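Local coordinates for protein Sso-CP2 metallo-carboxypetidase (Sulfolobus solfataricus, PDB 4MMO) that probably cleaves peptides as a zinc-dependent carboxypeptidase of the M20 family, at residues 5-16 / 97-107; 208-219 / 282-290. All blocks are in the same frame, centred on the assembly; numbering follows the deposited sequence.

Contact 1: 5-16 / 97-107; sequences LYTLIEFLKKPS and IYARGASDNKG
K106 and F11 carry the polar half of this contact. K106, extended beyond CG, runs across one face of the F11 ring, with CD 3.9 Å from the ring centroid and only 6° off its normal, a CH-pi contact; NZ lies further out, 5.0 Å from the same centroid, in cation-pi range. The ammonium group donates to F11 O from above the carbonyl plane, while K14 N reaches that oxygen from the opposite face. A weak bond joins K106 NZ to S16 OG at 3.2 Å, and K14 O lies 2.6 Å from the same nitrogen. A water that accepts from K106 NZ also donates to L12 O and R100 O, tying both segments together. The nitrogen thus meets several oxygens: F11 O, S16 OG, K14 O and the water. S16 OG has a further partner in Y72 O.

The other half is apolar. I97 splits its branches between successive helix turns: its CD1 meets L5 CD1 and L8 CD2, whereas its CG2 packs against I9 CD1. L12 CD1 comes within 3.5 Å of I97 CG2. L12, with CG anti to the carbonyl carbon (chi1 -75°), sends its other methyl, CD2, to 3.7 Å from G101 O at the turn into helix 102-121, and its CB rests near A99 CB. L8 CD1 touches the CA of G107.

The segments of the two helices cross at 107°. Helix 3-12 packs on strand 96-98 and on the segment that leads into D104, which precedes a cis peptide bond to N105 and binds zinc together with H71 and E163, the metal site of this M20 peptidase.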
loop_
_atom_site.group_PDB
_atom_site.type_symbol
_atom_site.label_atom_id
_atom_site.label_comp_id
_atom_site.label_asym_id
_atom_site.label_seq_id
_atom_site.Cartn_x
_atom_site.Cartn_y
_atom_site.Cartn_z
ATOM N N LEU A 5 23.862 16.350 -33.441
ATOM C CA LEU A 5 23.673 15.036 -32.855
ATOM C C LEU A 5 24.663 14.811 -31.717
ATOM O O LEU A 5 24.289 14.335 -30.647
ATOM C CB LEU A 5 23.829 13.954 -33.922
ATOM C CG LEU A 5 23.645 12.516 -33.438
ATOM C CD1 LEU A 5 22.285 12.330 -32.787
ATOM C CD2 LEU A 5 23.816 11.538 -34.589
ATOM N N TYR A 6 25.921 15.171 -31.948
ATOM C CA TYR A 6 26.971 14.954 -30.961
ATOM C C TYR A 6 26.653 15.649 -29.645
ATOM O O TYR A 6 26.820 15.067 -28.570
ATOM C CB TYR A 6 28.320 15.447 -31.489
ATOM C CG TYR A 6 29.388 15.561 -30.420
ATOM C CD1 TYR A 6 30.105 14.445 -30.005
ATOM C CD2 TYR A 6 29.675 16.782 -29.825
ATOM C CE1 TYR A 6 31.080 14.544 -29.028
ATOM C CE2 TYR A 6 30.646 16.890 -28.846
ATOM C CZ TYR A 6 31.345 15.768 -28.453
ATOM O OH TYR A 6 32.313 15.872 -27.480
ATOM N N THR A 7 26.188 16.892 -29.726
ATOM C CA THR A 7 25.906 17.661 -28.521
ATOM C C THR A 7 24.718 17.068 -27.768
ATOM O O THR A 7 24.701 17.055 -26.536
ATOM C CB THR A 7 25.649 19.137 -28.847
ATOM O OG1 THR A 7 26.779 19.665 -29.548
ATOM C CG2 THR A 7 25.433 19.950 -27.569
ATOM N N LEU A 8 23.734 16.565 -28.506
ATOM C CA LEU A 8 22.576 15.942 -27.879
ATOM C C LEU A 8 23.009 14.707 -27.091
ATOM O O LEU A 8 22.589 14.522 -25.948
ATOM C CB LEU A 8 21.517 15.572 -28.924
ATOM C CG LEU A 8 20.371 14.681 -28.436
ATOM C CD1 LEU A 8 19.645 15.314 -27.256
ATOM C CD2 LEU A 8 19.401 14.392 -29.571
ATOM N N ILE A 9 23.846 13.872 -27.707
ATOM C CA ILE A 9 24.380 12.671 -27.060
ATOM C C ILE A 9 25.113 13.040 -25.776
ATOM O O ILE A 9 24.911 12.422 -24.732
ATOM C CB ILE A 9 25.363 11.912 -27.990
ATOM C CG1 ILE A 9 24.647 11.407 -29.245
ATOM C CG2 ILE A 9 26.033 10.742 -27.257
ATOM C CD1 ILE A 9 23.599 10.341 -28.995
ATOM N N GLU A 10 25.971 14.049 -25.868
ATOM C CA GLU A 10 26.716 14.547 -24.718
ATOM C C GLU A 10 25.764 14.974 -23.598
ATOM O O GLU A 10 25.988 14.666 -22.430
ATOM C CB GLU A 10 27.590 15.724 -25.158
ATOM C CG GLU A 10 28.448 16.338 -24.077
ATOM C CD GLU A 10 29.286 17.490 -24.603
ATOM O OE1 GLU A 10 28.726 18.359 -25.311
ATOM O OE2 GLU A 10 30.503 17.523 -24.318
ATOM N N PHE A 11 24.695 15.675 -23.972
ATOM C CA PHE A 11 23.688 16.152 -23.025
ATOM C C PHE A 11 22.996 14.968 -22.357
ATOM O O PHE A 11 22.807 14.942 -21.135
ATOM C CB PHE A 11 22.651 16.995 -23.787
ATOM C CG PHE A 11 21.717 17.804 -22.909
ATOM C CD1 PHE A 11 22.051 18.143 -21.608
ATOM C CD2 PHE A 11 20.493 18.237 -23.413
ATOM C CE1 PHE A 11 21.185 18.896 -20.824
ATOM C CE2 PHE A 11 19.626 18.990 -22.637
ATOM C CZ PHE A 11 19.970 19.316 -21.341
ATOM N N LEU A 12 22.626 13.989 -23.174
ATOM C CA LEU A 12 21.870 12.828 -22.718
ATOM C C LEU A 12 22.673 11.917 -21.785
ATOM O O LEU A 12 22.099 11.192 -20.973
ATOM C CB LEU A 12 21.388 12.018 -23.922
ATOM C CG LEU A 12 20.214 12.592 -24.726
ATOM C CD1 LEU A 12 19.987 11.780 -25.992
ATOM C CD2 LEU A 12 18.945 12.615 -23.887
ATOM N N LYS A 13 23.997 11.946 -21.905
ATOM C CA LYS A 13 24.846 11.091 -21.089
ATOM C C LYS A 13 24.944 11.604 -19.658
ATOM O O LYS A 13 25.363 10.875 -18.763
ATOM C CB LYS A 13 26.243 10.978 -21.697
ATOM C CG LYS A 13 26.336 10.004 -22.857
ATOM C CD LYS A 13 27.686 10.111 -23.539
ATOM C CE LYS A 13 27.908 8.979 -24.527
ATOM N NZ LYS A 13 29.168 9.164 -25.301
ATOM N N LYS A 14 24.556 12.856 -19.448
ATOM C CA LYS A 14 24.592 13.439 -18.114
ATOM C C LYS A 14 23.291 13.157 -17.375
ATOM O O LYS A 14 22.235 13.642 -17.776
ATOM C CB LYS A 14 24.828 14.944 -18.183
ATOM C CG LYS A 14 26.075 15.335 -18.951
ATOM C CD LYS A 14 26.629 16.666 -18.475
ATOM C CE LYS A 14 27.815 17.104 -19.318
ATOM N NZ LYS A 14 28.865 16.051 -19.411
ATOM N N PRO A 15 23.355 12.360 -16.296
ATOM C CA PRO A 15 22.116 12.161 -15.543
ATOM C C PRO A 15 21.696 13.434 -14.822
ATOM O O PRO A 15 22.522 14.305 -14.553
ATOM C CB PRO A 15 22.473 11.046 -14.554
ATOM C CG PRO A 15 23.943 11.102 -14.422
ATOM C CD PRO A 15 24.468 11.567 -15.748
ATOM N N SER A 16 20.407 13.539 -14.529
ATOM C CA SER A 16 19.849 14.740 -13.936
ATOM C C SER A 16 18.490 14.386 -13.369
ATOM O O SER A 16 17.480 15.013 -13.684
ATOM C CB SER A 16 19.729 15.849 -14.984
ATOM O OG SER A 16 19.176 15.343 -16.183
ATOM N N ILE A 97 18.173 7.017 -30.643
ATOM C CA ILE A 97 19.012 7.254 -29.476
ATOM C C ILE A 97 18.277 6.746 -28.249
ATOM O O ILE A 97 17.135 7.124 -28.017
ATOM C CB ILE A 97 19.305 8.749 -29.281
ATOM C CG1 ILE A 97 19.916 9.346 -30.547
ATOM C CG2 ILE A 97 20.248 8.952 -28.095
ATOM C CD1 ILE A 97 19.986 10.855 -30.523
ATOM N N TYR A 98 18.937 5.901 -27.461
ATOM C CA TYR A 98 18.314 5.297 -26.287
ATOM C C TYR A 98 18.854 5.893 -24.996
ATOM O O TYR A 98 19.982 5.611 -24.591
ATOM C CB TYR A 98 18.519 3.781 -26.295
ATOM C CG TYR A 98 17.674 3.075 -27.327
ATOM C CD1 TYR A 98 18.116 2.932 -28.636
ATOM C CD2 TYR A 98 16.430 2.562 -26.996
ATOM C CE1 TYR A 98 17.341 2.292 -29.585
ATOM C CE2 TYR A 98 15.647 1.923 -27.935
ATOM C CZ TYR A 98 16.106 1.790 -29.229
ATOM O OH TYR A 98 15.328 1.153 -30.168
ATOM N N ALA A 99 18.039 6.721 -24.352
ATOM C CA ALA A 99 18.410 7.316 -23.079
ATOM C C ALA A 99 17.187 7.877 -22.365
ATOM O O ALA A 99 16.234 8.323 -23.007
ATOM C CB ALA A 99 19.436 8.415 -23.292
ATOM N N ARG A 100 17.208 7.835 -21.036
ATOM C CA ARG A 100 16.240 8.585 -20.248
ATOM C C ARG A 100 16.425 10.062 -20.576
ATOM O O ARG A 100 17.547 10.574 -20.549
ATOM C CB ARG A 100 16.445 8.331 -18.750
ATOM C CG ARG A 100 15.772 9.340 -17.814
ATOM C CD ARG A 100 14.243 9.350 -17.933
ATOM N NE ARG A 100 13.607 8.265 -17.188
ATOM C CZ ARG A 100 12.994 7.210 -17.723
ATOM N NH1 ARG A 100 12.897 7.055 -19.039
ATOM N NH2 ARG A 100 12.461 6.297 -16.923
ATOM N N GLY A 101 15.325 10.737 -20.896
ATOM C CA GLY A 101 15.360 12.151 -21.229
ATOM C C GLY A 101 15.418 12.464 -22.715
ATOM O O GLY A 101 15.482 13.626 -23.106
ATOM N N ALA A 102 15.400 11.434 -23.550
ATOM C CA ALA A 102 15.522 11.629 -24.988
ATOM C C ALA A 102 14.296 12.372 -25.538
ATOM O O ALA A 102 14.424 13.312 -26.320
ATOM C CB ALA A 102 15.695 10.291 -25.680
ATOM N N SER A 103 13.119 11.948 -25.090
ATOM C CA SER A 103 11.858 12.557 -25.476
ATOM C C SER A 103 11.463 13.666 -24.502
ATOM O O SER A 103 11.149 14.783 -24.915
ATOM C CB SER A 103 10.770 11.486 -25.512
ATOM O OG SER A 103 9.505 12.053 -25.805
ATOM N N ASP A 104 11.493 13.343 -23.210
ATOM C CA ASP A 104 11.079 14.254 -22.145
ATOM C C ASP A 104 12.287 14.561 -21.261
ATOM O O ASP A 104 12.560 13.791 -20.345
ATOM C CB ASP A 104 9.975 13.577 -21.313
ATOM C CG ASP A 104 9.509 14.419 -20.126
ATOM O OD1 ASP A 104 9.767 15.640 -20.095
ATOM O OD2 ASP A 104 8.863 13.850 -19.219
ATOM N N ASN A 105 13.012 15.663 -21.488
ATOM C CA ASN A 105 12.667 16.737 -22.424
ATOM C C ASN A 105 13.938 17.309 -23.071
ATOM O O ASN A 105 13.945 18.437 -23.566
ATOM C CB ASN A 105 11.911 17.832 -21.653
ATOM C CG ASN A 105 11.459 18.997 -22.529
ATOM O OD1 ASN A 105 11.694 20.161 -22.190
ATOM N ND2 ASN A 105 10.811 18.693 -23.654
ATOM N N LYS A 106 15.018 16.528 -23.076
ATOM C CA LYS A 106 16.317 17.031 -23.538
ATOM C C LYS A 106 16.444 17.152 -25.058
ATOM O O LYS A 106 17.048 18.100 -25.556
ATOM C CB LYS A 106 17.454 16.151 -23.016
ATOM C CG LYS A 106 17.628 16.200 -21.508
ATOM C CD LYS A 106 18.852 15.411 -21.083
ATOM C CE LYS A 106 19.080 15.483 -19.574
ATOM N NZ LYS A 106 20.222 14.627 -19.158
ATOM N N GLY A 107 15.918 16.171 -25.784
ATOM C CA GLY A 107 15.963 16.197 -27.236
ATOM C C GLY A 107 15.265 17.434 -27.782
ATOM O O GLY A 107 15.810 18.159 -28.618
HETATM O O HOH W 1 19.593 12.320 -20.045
#

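Contact 2: 208-219 / 282-290; sequences CIDLAKIISTLV and CNVDGFECG. With SO4 (sulfate ion), chain G.
Helix 208-218 and strand 283-290 run nearly antiparallel, their axes at 160° and 9.5 Å apart at closest approach, with C208 beside C289 at one end and V219 beside C282 at the other. A disulfide closes the first end: C208 SG and C289 SG are bonded at 2.0 Å, with a chi3 of -60°.

In the middle, F287 points from the strand at the helix and packs against L211, I215 and the backbone at C208 and A212. Its CE1 is 3.6 Å from both CG and CD2 of L211, a side chain that slides past the ring in the opposite direction. I215 CD1 meets F287 CD1 obliquely at 3.9 Å, while the ring's CZ comes edge-on to C208 O. That oxygen already accepts the helical bond from A212 N, so the aromatic edge borders a carbonyl engaged in the helix.

At the far end, C282 SG sits 4.0 Å from both CB and CD1 of L218, and C282 CB packs on V219 CG1. No hydrogen bond crosses between the segments: the disulfide and apolar packing hold them. On another part of the helix, K213 NZ bonds to S216 O and V219 O of the second subunit and to a sulfate, probably from the crystallisation liquor, which M221 N of that subunit also holds.

Within the dimerisation domain the helix lies on the antiparallel sheet, L211 also touching L187 and L189 of strand 178-190, and L218 touching helix 318-331. Strand 283-290 pairs with 299-312, with a classic beta bulge at D285 and G286 opposite K307. Residues 286-290 pair antiparallel with a strand of the second subunit, carrying the sheet across the interface, where I215 packs on A212 of that subunit.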
loop_
_atom_site.group_PDB
_atom_site.type_symbol
_atom_site.label_atom_id
_atom_site.label_comp_id
_atom_site.label_asym_id
_atom_site.label_seq_id
_atom_site.Cartn_x
_atom_site.Cartn_y
_atom_site.Cartn_z
ATOM N N CYS A 208 -6.532 1.449 9.221
ATOM C CA CYS A 208 -6.756 1.002 7.841
ATOM C C CYS A 208 -8.206 1.196 7.433
ATOM O O CYS A 208 -8.498 1.812 6.408
ATOM C CB CYS A 208 -6.414 -0.477 7.672
ATOM S SG CYS A 208 -4.834 -0.957 8.338
ATOM N N ILE A 209 -9.114 0.653 8.236
ATOM C CA ILE A 209 -10.530 0.705 7.916
ATOM C C ILE A 209 -11.022 2.150 7.935
ATOM O O ILE A 209 -11.779 2.560 7.055
ATOM C CB ILE A 209 -11.379 -0.190 8.873
ATOM C CG1 ILE A 209 -12.860 -0.165 8.488
ATOM C CG2 ILE A 209 -11.230 0.245 10.309
ATOM C CD1 ILE A 209 -13.141 -0.795 7.153
ATOM N N ASP A 210 -10.578 2.919 8.926
ATOM C CA ASP A 210 -11.008 4.307 9.053
ATOM C C ASP A 210 -10.594 5.105 7.826
ATOM O O ASP A 210 -11.400 5.839 7.260
ATOM C CB ASP A 210 -10.437 4.953 10.318
ATOM C CG ASP A 210 -11.147 4.497 11.583
ATOM O OD1 ASP A 210 -12.173 3.790 11.474
ATOM O OD2 ASP A 210 -10.683 4.857 12.689
ATOM N N LEU A 211 -9.345 4.948 7.408
ATOM C CA LEU A 211 -8.847 5.675 6.249
ATOM C C LEU A 211 -9.506 5.176 4.961
ATOM O O LEU A 211 -9.830 5.972 4.077
ATOM C CB LEU A 211 -7.325 5.563 6.150
ATOM C CG LEU A 211 -6.660 6.451 5.093
ATOM C CD1 LEU A 211 -7.020 7.925 5.285
ATOM C CD2 LEU A 211 -5.150 6.269 5.118
ATOM N N ALA A 212 -9.708 3.864 4.860
ATOM C CA ALA A 212 -10.418 3.294 3.716
ATOM C C ALA A 212 -11.809 3.902 3.618
ATOM O O ALA A 212 -12.297 4.194 2.528
ATOM C CB ALA A 212 -10.513 1.778 3.838
ATOM N N LYS A 213 -12.443 4.100 4.767
ATOM C CA LYS A 213 -13.776 4.683 4.797
ATOM C C LYS A 213 -13.731 6.140 4.358
ATOM O O LYS A 213 -14.614 6.595 3.634
ATOM C CB LYS A 213 -14.391 4.551 6.193
ATOM C CG LYS A 213 -15.304 3.340 6.333
ATOM C CD LYS A 213 -15.514 2.939 7.783
ATOM C CE LYS A 213 -16.295 1.634 7.889
ATOM N NZ LYS A 213 -17.633 1.713 7.233
ATOM N N ILE A 214 -12.693 6.857 4.782
ATOM C CA ILE A 214 -12.524 8.265 4.433
ATOM C C ILE A 214 -12.418 8.450 2.922
ATOM O O ILE A 214 -13.178 9.219 2.331
ATOM C CB ILE A 214 -11.265 8.862 5.107
ATOM C CG1 ILE A 214 -11.478 9.011 6.617
ATOM C CG2 ILE A 214 -10.889 10.212 4.487
ATOM C CD1 ILE A 214 -12.507 10.057 7.022
ATOM N N ILE A 215 -11.478 7.748 2.297
ATOM C CA ILE A 215 -11.265 7.909 0.863
ATOM C C ILE A 215 -12.480 7.424 0.072
ATOM O O ILE A 215 -12.714 7.875 -1.048
ATOM C CB ILE A 215 -9.976 7.206 0.373
ATOM C CG1 ILE A 215 -10.019 5.710 0.679
ATOM C CG2 ILE A 215 -8.752 7.859 1.008
ATOM C CD1 ILE A 215 -8.826 4.942 0.153
ATOM N N SER A 216 -13.264 6.525 0.663
ATOM C CA SER A 216 -14.487 6.049 0.022
ATOM C C SER A 216 -15.535 7.154 -0.106
ATOM O O SER A 216 -16.383 7.101 -0.994
ATOM C CB SER A 216 -15.074 4.861 0.784
ATOM O OG SER A 216 -14.252 3.715 0.647
ATOM N N THR A 217 -15.476 8.154 0.771
ATOM C CA THR A 217 -16.460 9.238 0.753
ATOM C C THR A 217 -16.150 10.261 -0.334
ATOM O O THR A 217 -17.003 11.069 -0.695
ATOM C CB THR A 217 -16.530 9.986 2.110
ATOM O OG1 THR A 217 -15.275 10.628 2.378
ATOM C CG2 THR A 217 -16.873 9.026 3.253
ATOM N N LEU A 218 -14.926 10.223 -0.850
ATOM C CA LEU A 218 -14.466 11.222 -1.808
ATOM C C LEU A 218 -15.130 11.099 -3.182
ATOM O O LEU A 218 -15.357 12.105 -3.853
ATOM C CB LEU A 218 -12.942 11.138 -1.957
ATOM C CG LEU A 218 -12.132 11.475 -0.699
ATOM C CD1 LEU A 218 -10.654 11.222 -0.935
ATOM C CD2 LEU A 218 -12.362 12.919 -0.260
ATOM N N VAL A 219 -15.442 9.873 -3.596
ATOM C CA VAL A 219 -15.992 9.620 -4.929
ATOM C C VAL A 219 -17.119 8.594 -4.883
ATOM O O VAL A 219 -17.174 7.776 -3.966
ATOM C CB VAL A 219 -14.903 9.083 -5.877
ATOM C CG1 VAL A 219 -13.793 10.107 -6.049
ATOM C CG2 VAL A 219 -14.334 7.763 -5.351
ATOM N N CYS A 282 -10.287 12.649 -8.898
ATOM C CA CYS A 282 -9.768 12.402 -7.561
ATOM C C CYS A 282 -9.243 10.975 -7.553
ATOM O O CYS A 282 -10.003 10.028 -7.373
ATOM C CB CYS A 282 -10.852 12.560 -6.497
ATOM S SG CYS A 282 -10.336 11.988 -4.851
ATOM N N ASN A 283 -7.940 10.833 -7.765
ATOM C CA ASN A 283 -7.320 9.528 -7.935
ATOM C C ASN A 283 -6.475 9.121 -6.729
ATOM O O ASN A 283 -5.810 9.957 -6.113
ATOM C CB ASN A 283 -6.459 9.544 -9.195
ATOM C CG ASN A 283 -5.764 8.226 -9.443
ATOM O OD1 ASN A 283 -6.402 7.234 -9.796
ATOM N ND2 ASN A 283 -4.449 8.209 -9.270
ATOM N N VAL A 284 -6.511 7.833 -6.396
ATOM C CA VAL A 284 -5.678 7.292 -5.328
ATOM C C VAL A 284 -4.409 6.709 -5.938
ATOM O O VAL A 284 -4.464 5.740 -6.695
ATOM C CB VAL A 284 -6.420 6.206 -4.515
ATOM C CG1 VAL A 284 -5.513 5.618 -3.436
ATOM C CG2 VAL A 284 -7.685 6.778 -3.887
ATOM N N ASP A 285 -3.268 7.305 -5.607
ATOM C CA ASP A 285 -1.985 6.847 -6.126
ATOM C C ASP A 285 -1.419 5.753 -5.246
ATOM O O ASP A 285 -0.626 4.924 -5.694
ATOM C CB ASP A 285 -0.980 7.998 -6.183
ATOM C CG ASP A 285 -1.456 9.139 -7.036
ATOM O OD1 ASP A 285 -1.314 9.058 -8.275
ATOM O OD2 ASP A 285 -1.976 10.117 -6.466
ATOM N N GLY A 286 -1.814 5.763 -3.980
ATOM C CA GLY A 286 -1.260 4.826 -3.029
ATOM C C GLY A 286 -2.055 4.720 -1.749
ATOM O O GLY A 286 -2.678 5.677 -1.296
ATOM N N PHE A 287 -2.035 3.524 -1.180
ATOM C CA PHE A 287 -2.601 3.277 0.131
ATOM C C PHE A 287 -1.780 2.177 0.786
ATOM O O PHE A 287 -1.672 1.070 0.256
ATOM C CB PHE A 287 -4.070 2.868 0.013
ATOM C CG PHE A 287 -4.765 2.693 1.338
ATOM C CD1 PHE A 287 -5.564 3.696 1.859
ATOM C CD2 PHE A 287 -4.623 1.522 2.056
ATOM C CE1 PHE A 287 -6.203 3.530 3.076
ATOM C CE2 PHE A 287 -5.260 1.355 3.267
ATOM C CZ PHE A 287 -6.048 2.360 3.776
ATOM N N GLU A 288 -1.178 2.506 1.924
ATOM C CA GLU A 288 -0.355 1.569 2.674
ATOM C C GLU A 288 -0.848 1.493 4.104
ATOM O O GLU A 288 -1.134 2.512 4.731
ATOM C CB GLU A 288 1.106 2.022 2.671
ATOM C CG GLU A 288 2.051 1.157 3.499
ATOM C CD GLU A 288 2.274 -0.216 2.895
ATOM O OE1 GLU A 288 2.328 -0.317 1.649
ATOM O OE2 GLU A 288 2.395 -1.195 3.662
ATOM N N CYS A 289 -0.939 0.277 4.620
ATOM C CA CYS A 289 -1.278 0.076 6.017
ATOM C C CYS A 289 -0.994 -1.346 6.460
ATOM O O CYS A 289 -1.220 -2.297 5.714
ATOM C CB CYS A 289 -2.749 0.385 6.263
ATOM S SG CYS A 289 -3.192 0.178 7.989
ATOM N N GLY A 290 -0.501 -1.480 7.686
ATOM C CA GLY A 290 -0.299 -2.779 8.290
ATOM C C GLY A 290 0.664 -3.663 7.528
ATOM O O GLY A 290 1.508 -3.184 6.771
HETATM S S SO4 G . -20.746 3.476 8.682
HETATM O O1 SO4 G . -19.287 3.531 8.719
HETATM O O2 SO4 G . -21.245 4.625 7.935
HETATM O O3 SO4 G . -21.179 2.244 8.021
HETATM O O4 SO4 G . -21.273 3.507 10.046
#

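Overall arrangement
From the N terminus, helix 3-12 is the first element to be tied down: contact 1 closes a loop of 80 residues that includes helix 24-39 and H71, bringing the start of the chain against the zinc-bearing region. The chain then passes through strands 128-134 and 159-161 of the mixed sheet, whose last strand, 395-396, follows only after contact 2. In the dimerisation domain contact 2 closes a second loop, of 62 residues, largely helices and turns. The contacts follow in series, neither nested nor crossed. They lie on opposite sides of the chain's centre, their own centres 39 Å apart, contact 1 in the zinc-bearing part and contact 2 in the part that meets the second subunit.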